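Local coordinates for protein DNA helicase RecQ (Deinococcus radiodurans, PDB 4Q48) that probably couples ATP hydrolysis to the unwinding of duplex DNA, translocating 3' to 5', as a zinc-containing helicase of the RecQ family, at residues Met419-Thr424 against Gly499-Gly504; Asp438-Arg443 against Lys468-Val473. All coordinates share one frame; numbering follows the deposited sequence.

Contact 1: residues Met419-Thr424 against Gly499-Gly504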
ATOM      1  N   MET A 419      24.454  -5.851  17.993  1.00 30.12           N
ATOM      2  CA  MET A 419      24.591  -5.313  19.341  1.00 25.80           C
ATOM      3  C   MET A 419      23.331  -4.583  19.761  1.00 31.00           C
ATOM      4  O   MET A 419      22.826  -4.762  20.872  1.00 35.60           O
ATOM      5  CB  MET A 419      25.747  -4.368  19.442  1.00 23.40           C
ATOM      6  CG  MET A 419      27.048  -5.006  19.627  1.00 24.05           C
ATOM      7  SD  MET A 419      28.314  -3.724  19.590  1.00 48.96           S
ATOM      8  CE  MET A 419      29.599  -4.614  18.693  1.00 38.10           C
ATOM      9  N   ALA A 420      22.799  -3.789  18.847  1.00 32.52           N
ATOM     10  CA  ALA A 420      21.653  -2.974  19.181  1.00 33.35           C
ATOM     11  C   ALA A 420      20.438  -3.851  19.399  1.00 28.91           C
ATOM     12  O   ALA A 420      19.747  -3.695  20.399  1.00 26.76           O
ATOM     13  CB  ALA A 420      21.398  -1.928  18.096  1.00 26.43           C
ATOM     14  N   LEU A 421      20.208  -4.800  18.497  1.00 29.25           N
ATOM     15  CA  LEU A 421      19.057  -5.693  18.629  1.00 30.50           C
ATOM     16  C   LEU A 421      19.136  -6.522  19.937  1.00 34.03           C
ATOM     17  O   LEU A 421      18.117  -6.744  20.599  1.00 28.98           O
ATOM     18  CB  LEU A 421      18.937  -6.611  17.410  1.00 23.55           C
ATOM     19  CG  LEU A 421      18.611  -5.953  16.054  1.00 27.23           C
ATOM     20  CD1 LEU A 421      18.754  -6.957  14.941  1.00 28.22           C
ATOM     21  CD2 LEU A 421      17.248  -5.261  15.944  1.00 24.31           C
ATOM     22  N   SER A 422      20.326  -6.968  20.331  1.00 31.80           N
ATOM     23  CA  SER A 422      20.374  -7.744  21.560  1.00 35.15           C
ATOM     24  C   SER A 422      20.075  -6.834  22.736  1.00 37.67           C
ATOM     25  O   SER A 422      19.320  -7.209  23.649  1.00 37.77           O
ATOM     26  CB  SER A 422      21.706  -8.444  21.734  1.00 29.93           C
ATOM     27  OG  SER A 422      21.873  -9.360  20.669  1.00 42.36           O
ATOM     28  N   ALA A 423      20.611  -5.619  22.667  1.00 35.13           N
ATOM     29  CA  ALA A 423      20.510  -4.669  23.754  1.00 31.74           C
ATOM     30  C   ALA A 423      19.047  -4.429  24.094  1.00 35.29           C
ATOM     31  O   ALA A 423      18.637  -4.454  25.261  1.00 35.14           O
ATOM     32  CB  ALA A 423      21.184  -3.370  23.366  1.00 26.55           C
ATOM     33  N   THR A 424      18.244  -4.246  23.061  1.00 35.03           N
ATOM     34  CA  THR A 424      16.859  -3.952  23.286  1.00 34.09           C
ATOM     35  C   THR A 424      16.162  -5.214  23.786  1.00 35.34           C
ATOM     36  O   THR A 424      15.206  -5.125  24.571  1.00 36.83           O
ATOM     37  CB  THR A 424      16.197  -3.375  22.007  1.00 33.25           C
ATOM     38  OG1 THR A 424      14.781  -3.423  22.119  1.00 39.46           O
ATOM     39  CG2 THR A 424      16.551  -4.163  20.823  1.00 38.14           C
ATOM     40  N   GLY A 499      16.575 -12.041  11.164  1.00 38.31           N
ATOM     41  CA  GLY A 499      17.344 -11.882   9.946  1.00 39.92           C
ATOM     42  C   GLY A 499      18.766 -11.463  10.229  1.00 43.84           C
ATOM     43  O   GLY A 499      19.724 -12.101   9.754  1.00 49.13           O
ATOM     44  N   ILE A 500      18.927 -10.419  11.034  1.00 35.57           N
ATOM     45  CA  ILE A 500      20.265  -9.955  11.329  1.00 31.26           C
ATOM     46  C   ILE A 500      20.899 -10.834  12.398  1.00 36.22           C
ATOM     47  O   ILE A 500      22.090 -11.149  12.349  1.00 42.96           O
ATOM     48  CB  ILE A 500      20.240  -8.470  11.723  1.00 29.37           C
ATOM     49  CG1 ILE A 500      19.895  -7.655  10.471  1.00 35.71           C
ATOM     50  CG2 ILE A 500      21.592  -8.002  12.249  1.00 27.16           C
ATOM     51  CD1 ILE A 500      19.940  -6.159  10.625  1.00 30.74           C
ATOM     52  N   LEU A 501      20.080 -11.258  13.345  1.00 37.67           N
ATOM     53  CA  LEU A 501      20.544 -11.953  14.533  1.00 39.33           C
ATOM     54  C   LEU A 501      20.999 -13.395  14.290  1.00 41.40           C
ATOM     55  O   LEU A 501      21.974 -13.853  14.899  1.00 42.97           O
ATOM     56  CB  LEU A 501      19.424 -11.928  15.580  1.00 37.90           C
ATOM     57  CG  LEU A 501      19.330 -10.625  16.373  1.00 34.51           C
ATOM     58  CD1 LEU A 501      18.032 -10.561  17.198  1.00 27.22           C
ATOM     59  CD2 LEU A 501      20.579 -10.387  17.251  1.00 26.50           C
ATOM     60  N   LYS A 502      20.301 -14.111  13.412  1.00 37.87           N
ATOM     61  CA  LYS A 502      20.576 -15.538  13.243  1.00 44.50           C
ATOM     62  C   LYS A 502      20.741 -15.976  11.785  1.00 47.83           C
ATOM     63  O   LYS A 502      21.443 -16.941  11.514  1.00 54.24           O
ATOM     64  CB  LYS A 502      19.467 -16.369  13.905  1.00 43.51           C
ATOM     65  CG  LYS A 502      19.290 -16.079  15.422  1.00 44.92           C
ATOM     66  CD  LYS A 502      20.174 -16.937  16.321  1.00 43.18           C
ATOM     67  CE  LYS A 502      19.850 -16.703  17.815  1.00 59.32           C
ATOM     68  NZ  LYS A 502      19.456 -17.958  18.578  1.00 59.45           N
ATOM     69  N   GLU A 503      20.089 -15.282  10.854  1.00 42.17           N
ATOM     70  CA  GLU A 503      20.066 -15.714   9.466  1.00 35.95           C
ATOM     71  C   GLU A 503      21.029 -14.938   8.534  1.00 45.33           C
ATOM     72  O   GLU A 503      20.855 -14.929   7.311  1.00 42.37           O
ATOM     73  CB  GLU A 503      18.640 -15.590   8.930  1.00 38.81           C
ATOM     74  CG  GLU A 503      17.560 -16.320   9.705  1.00 40.66           C
ATOM     75  CD  GLU A 503      16.144 -15.834   9.348  1.00 49.23           C
ATOM     76  OE1 GLU A 503      16.026 -14.894   8.519  1.00 53.53           O
ATOM     77  OE2 GLU A 503      15.149 -16.372   9.900  1.00 42.68           O
ATOM     78  N   GLY A 504      22.055 -14.307   9.091  1.00 48.01           N
ATOM     79  CA  GLY A 504      23.103 -13.712   8.267  1.00 48.99           C
ATOM     80  C   GLY A 504      22.794 -12.434   7.471  1.00 48.99           C
ATOM     81  O   GLY A 504      23.649 -11.936   6.725  1.00 43.88           O
TER
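Ile500 and Leu501, the last two helical residues of the short helix 498-501, meet Leu421 on the side of helix 414-426. Taking them in order, Ile500 comes first, its CB 3.9 Å from Leu421 CD1 and its CG2 only slightly farther from the same methyl. CG1 lies anti to the carbonyl carbon, beside the backbone N (chi1 -70°), which leaves CG2 anti to the N, the branch that reaches Leu421. The two side chains cross at about a right angle, with one leucine methyl, CD1, against the branched CB of the isoleucine. Elsewhere Ile500 packs on Leu477 and Tyr482.

Leu501 follows and straddles the root of Leu421. Its CG lies 4.0 Å from Leu421 CD1, and its two methyls come about equally close to the beta carbon, CD1 and CD2 each 4.1 Å from Leu421 CB. Leu501 CD2 also reaches Ser422, 3.8 Å from OG, a plain van der Waals touch; that hydroxyl turns back on its own helix in a weak hydrogen bond to Gln418 O. From Lys502 the chain leaves helical geometry, and a positive phi at Gly504 helps it turn back, with backbone hydrogen bonding between Gly499 and Gln505. The packing of helix 498-501 on helix 414-426 is part of the apolar interior and its margin in the RQC domain, a winged-helix fold of the helix-turn-helix class.

Contact 2: residues Asp438-Arg443 against Lys468-Val473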
ATOM      1  N   ASP A 438      22.584   4.501  26.029  1.00 44.96           N
ATOM      2  CA  ASP A 438      23.308   4.594  27.306  1.00 48.38           C
ATOM      3  C   ASP A 438      23.876   3.244  27.678  1.00 49.78           C
ATOM      4  O   ASP A 438      25.052   3.126  28.052  1.00 50.36           O
ATOM      5  CB  ASP A 438      22.398   5.073  28.445  1.00 50.94           C
ATOM      6  CG  ASP A 438      22.285   6.586  28.525  1.00 61.47           C
ATOM      7  OD1 ASP A 438      23.219   7.287  28.053  1.00 64.24           O
ATOM      8  OD2 ASP A 438      21.246   7.068  29.046  1.00 59.15           O
ATOM      9  N   VAL A 439      23.024   2.227  27.574  1.00 42.48           N
ATOM     10  CA  VAL A 439      23.428   0.877  27.879  1.00 42.43           C
ATOM     11  C   VAL A 439      24.560   0.488  26.946  1.00 46.70           C
ATOM     12  O   VAL A 439      25.621   0.020  27.382  1.00 49.26           O
ATOM     13  CB  VAL A 439      22.252  -0.116  27.748  1.00 44.33           C
ATOM     14  CG1 VAL A 439      22.728  -1.531  27.976  1.00 41.69           C
ATOM     15  CG2 VAL A 439      21.123   0.242  28.721  1.00 43.52           C
ATOM     16  N   LEU A 440      24.343   0.708  25.657  1.00 47.68           N
ATOM     17  CA  LEU A 440      25.359   0.392  24.663  1.00 46.68           C
ATOM     18  C   LEU A 440      26.703   1.062  24.965  1.00 50.91           C
ATOM     19  O   LEU A 440      27.753   0.472  24.736  1.00 52.89           O
ATOM     20  CB  LEU A 440      24.872   0.795  23.279  1.00 44.27           C
ATOM     21  CG  LEU A 440      23.840  -0.150  22.665  1.00 46.17           C
ATOM     22  CD1 LEU A 440      23.175   0.482  21.426  1.00 42.17           C
ATOM     23  CD2 LEU A 440      24.501  -1.473  22.300  1.00 37.29           C
ATOM     24  N   LEU A 441      26.666   2.282  25.492  1.00 50.59           N
ATOM     25  CA  LEU A 441      27.878   3.074  25.686  1.00 54.01           C
ATOM     26  C   LEU A 441      28.531   2.801  27.026  1.00 58.69           C
ATOM     27  O   LEU A 441      29.699   3.127  27.249  1.00 63.29           O
ATOM     28  CB  LEU A 441      27.552   4.567  25.575  1.00 54.04           C
ATOM     29  CG  LEU A 441      27.307   5.111  24.174  1.00 50.72           C
ATOM     30  CD1 LEU A 441      26.899   6.547  24.259  1.00 46.84           C
ATOM     31  CD2 LEU A 441      28.557   4.953  23.323  1.00 42.72           C
ATOM     32  N   GLY A 442      27.778   2.182  27.917  1.00 63.13           N
ATOM     33  CA  GLY A 442      28.308   1.891  29.230  1.00 64.56           C
ATOM     34  C   GLY A 442      28.292   3.136  30.082  1.00 66.65           C
ATOM     35  O   GLY A 442      29.229   3.362  30.849  1.00 69.63           O
ATOM     36  N   ARG A 443      27.255   3.959  29.912  1.00 64.09           N
ATOM     37  CA  ARG A 443      27.078   5.148  30.745  1.00 65.69           C
ATOM     38  C   ARG A 443      26.162   4.847  31.923  1.00 66.62           C
ATOM     39  O   ARG A 443      25.034   4.377  31.733  1.00 63.84           O
ATOM     40  CB  ARG A 443      26.484   6.308  29.958  1.00 65.05           C
ATOM     41  CG  ARG A 443      27.327   6.864  28.834  1.00 64.61           C
ATOM     42  CD  ARG A 443      26.416   7.782  28.025  1.00 68.48           C
ATOM     43  NE  ARG A 443      27.109   8.638  27.073  1.00 69.75           N
ATOM     44  CZ  ARG A 443      26.470   9.350  26.151  1.00 71.84           C
ATOM     45  NH1 ARG A 443      25.137   9.299  26.101  1.00 65.63           N
ATOM     46  NH2 ARG A 443      27.150  10.108  25.287  1.00 61.45           N
ATOM     47  N   LYS A 468      26.221   9.417  18.474  1.00 49.03           N
ATOM     48  CA  LYS A 468      25.558   9.776  17.217  1.00 51.42           C
ATOM     49  C   LYS A 468      25.333   8.564  16.298  1.00 48.40           C
ATOM     50  O   LYS A 468      24.307   8.460  15.619  1.00 46.85           O
ATOM     51  CB  LYS A 468      26.356  10.879  16.484  1.00 55.69           C
ATOM     52  CG  LYS A 468      27.595  10.423  15.696  1.00 56.41           C
ATOM     53  CD  LYS A 468      28.298  11.580  14.977  1.00 54.55           C
ATOM     54  CE  LYS A 468      27.905  11.639  13.497  1.00 62.06           C
ATOM     55  NZ  LYS A 468      28.671  12.663  12.696  1.00 53.55           N
ATOM     56  N   LEU A 469      26.286   7.650  16.293  1.00 42.76           N
ATOM     57  CA  LEU A 469      26.217   6.480  15.445  1.00 42.68           C
ATOM     58  C   LEU A 469      25.097   5.520  15.868  1.00 48.13           C
ATOM     59  O   LEU A 469      24.393   4.937  15.023  1.00 43.20           O
ATOM     60  CB  LEU A 469      27.546   5.749  15.500  1.00 40.72           C
ATOM     61  CG  LEU A 469      27.640   4.552  14.587  1.00 38.35           C
ATOM     62  CD1 LEU A 469      28.919   4.642  13.814  1.00 46.57           C
ATOM     63  CD2 LEU A 469      27.585   3.295  15.423  1.00 45.06           C
ATOM     64  N   TRP A 470      24.949   5.346  17.179  1.00 40.53           N
ATOM     65  CA  TRP A 470      23.972   4.423  17.691  1.00 34.51           C
ATOM     66  C   TRP A 470      22.596   4.901  17.365  1.00 36.87           C
ATOM     67  O   TRP A 470      21.766   4.109  16.929  1.00 36.62           O
ATOM     68  CB  TRP A 470      24.134   4.239  19.189  1.00 36.59           C
ATOM     69  CG  TRP A 470      25.294   3.390  19.498  1.00 34.21           C
ATOM     70  CD1 TRP A 470      26.408   3.739  20.209  1.00 38.51           C
ATOM     71  CD2 TRP A 470      25.483   2.040  19.089  1.00 32.19           C
ATOM     72  NE1 TRP A 470      27.287   2.684  20.260  1.00 39.33           N
ATOM     73  CE2 TRP A 470      26.738   1.625  19.579  1.00 41.32           C
ATOM     74  CE3 TRP A 470      24.717   1.136  18.353  1.00 34.90           C
ATOM     75  CZ2 TRP A 470      27.241   0.332  19.358  1.00 43.22           C
ATOM     76  CZ3 TRP A 470      25.224  -0.149  18.124  1.00 35.22           C
ATOM     77  CH2 TRP A 470      26.469  -0.536  18.625  1.00 33.38           C
ATOM     78  N   ARG A 471      22.362   6.196  17.542  1.00 40.27           N
ATOM     79  CA  ARG A 471      21.040   6.758  17.307  1.00 36.95           C
ATOM     80  C   ARG A 471      20.707   6.550  15.848  1.00 40.72           C
ATOM     81  O   ARG A 471      19.546   6.273  15.482  1.00 43.48           O
ATOM     82  CB  ARG A 471      20.986   8.241  17.669  1.00 35.85           C
ATOM     83  CG  ARG A 471      21.003   8.535  19.161  1.00 36.12           C
ATOM     84  CD  ARG A 471      19.908   7.792  19.929  1.00 40.86           C
ATOM     85  NE  ARG A 471      18.600   8.423  19.814  1.00 46.19           N
ATOM     86  CZ  ARG A 471      18.172   9.391  20.621  1.00 46.35           C
ATOM     87  NH1 ARG A 471      18.969   9.840  21.592  1.00 45.33           N
ATOM     88  NH2 ARG A 471      16.952   9.914  20.454  1.00 42.34           N
ATOM     89  N   SER A 472      21.746   6.680  15.026  1.00 39.61           N
ATOM     90  CA  SER A 472      21.665   6.449  13.592  1.00 37.74           C
ATOM     91  C   SER A 472      21.346   4.979  13.266  1.00 38.20           C
ATOM     92  O   SER A 472      20.376   4.691  12.542  1.00 33.99           O
ATOM     93  CB  SER A 472      22.974   6.873  12.926  1.00 34.24           C
ATOM     94  OG  SER A 472      23.093   6.280  11.645  1.00 36.46           O
ATOM     95  N   VAL A 473      22.139   4.061  13.830  1.00 36.91           N
ATOM     96  CA  VAL A 473      21.912   2.630  13.661  1.00 30.88           C
ATOM     97  C   VAL A 473      20.482   2.316  14.076  1.00 33.77           C
ATOM     98  O   VAL A 473      19.765   1.588  13.368  1.00 31.72           O
ATOM     99  CB  VAL A 473      22.889   1.768  14.505  1.00 30.45           C
ATOM    100  CG1 VAL A 473      22.342   0.380  14.698  1.00 34.19           C
ATOM    101  CG2 VAL A 473      24.265   1.689  13.871  1.00 31.48           C
TER
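The end of helix 433-441 faces helix 467-479 with Leu440 CA 8.2 Å from Trp470 CA, and just beyond, the first helix stops in a Schellman motif at Gly442. This is helix-on-helix packing inside the winged-helix RQC domain, and the indole of Trp470 carries it.

Leu440 sends CD1 over one face of the indole, 3.5 Å from Trp470 CE3. The same methyl lies 3.8 Å from the centroid of the six-membered ring and 24° off its normal, a CH-pi contact displaced from the ring centre toward the CD2-CE3 side of the rim. Trp470 CG stands anti to the carbonyl carbon and beside the backbone N (chi1 -75°), which carries the indole toward helix 433-441. Leu441 CD2 comes instead near the ring plane at the pyrrole edge, 4.0 Å from Trp470 CD1. The N-H of the ring is spent on the carbonyl of Gly462, a bond that helps fix how the indole is turned.

Within its own segment, Leu441 also sets CD1 over the centre of the Arg443 guanidinium, 3.4 Å above the plane. That group also pairs with Glu467, at the start of the facing helix, and forms a salt bridge with Asp438 OD1, which lies at its edge and in its plane; the weak hydrogen bond from Arg443 NH1 to this oxygen is 3.4 Å long and nearly straight, 172°.

Both contacts belong to the RQC domain of the helicase's catalytic core, the part of the longer protein that this chain represents; they lie away from the zinc ion, their centres about 15 Å apart. Along the chain contact 2 is nested within contact 1: helix 414-426 comes first, then helix 433-441, later helix 467-479, and finally the short helix 498-501 returns to the first. Helix 414-426 joins them, with contact 1 along one side and contact 2 reached from another. Met419 SD packs 3.8 Å from Trp470 CH2, and Ala423 CB lies 4.0 Å from Leu440 CD2. Together they bring segments distant in sequence into neighbouring apolar packing within one winged-helix domain.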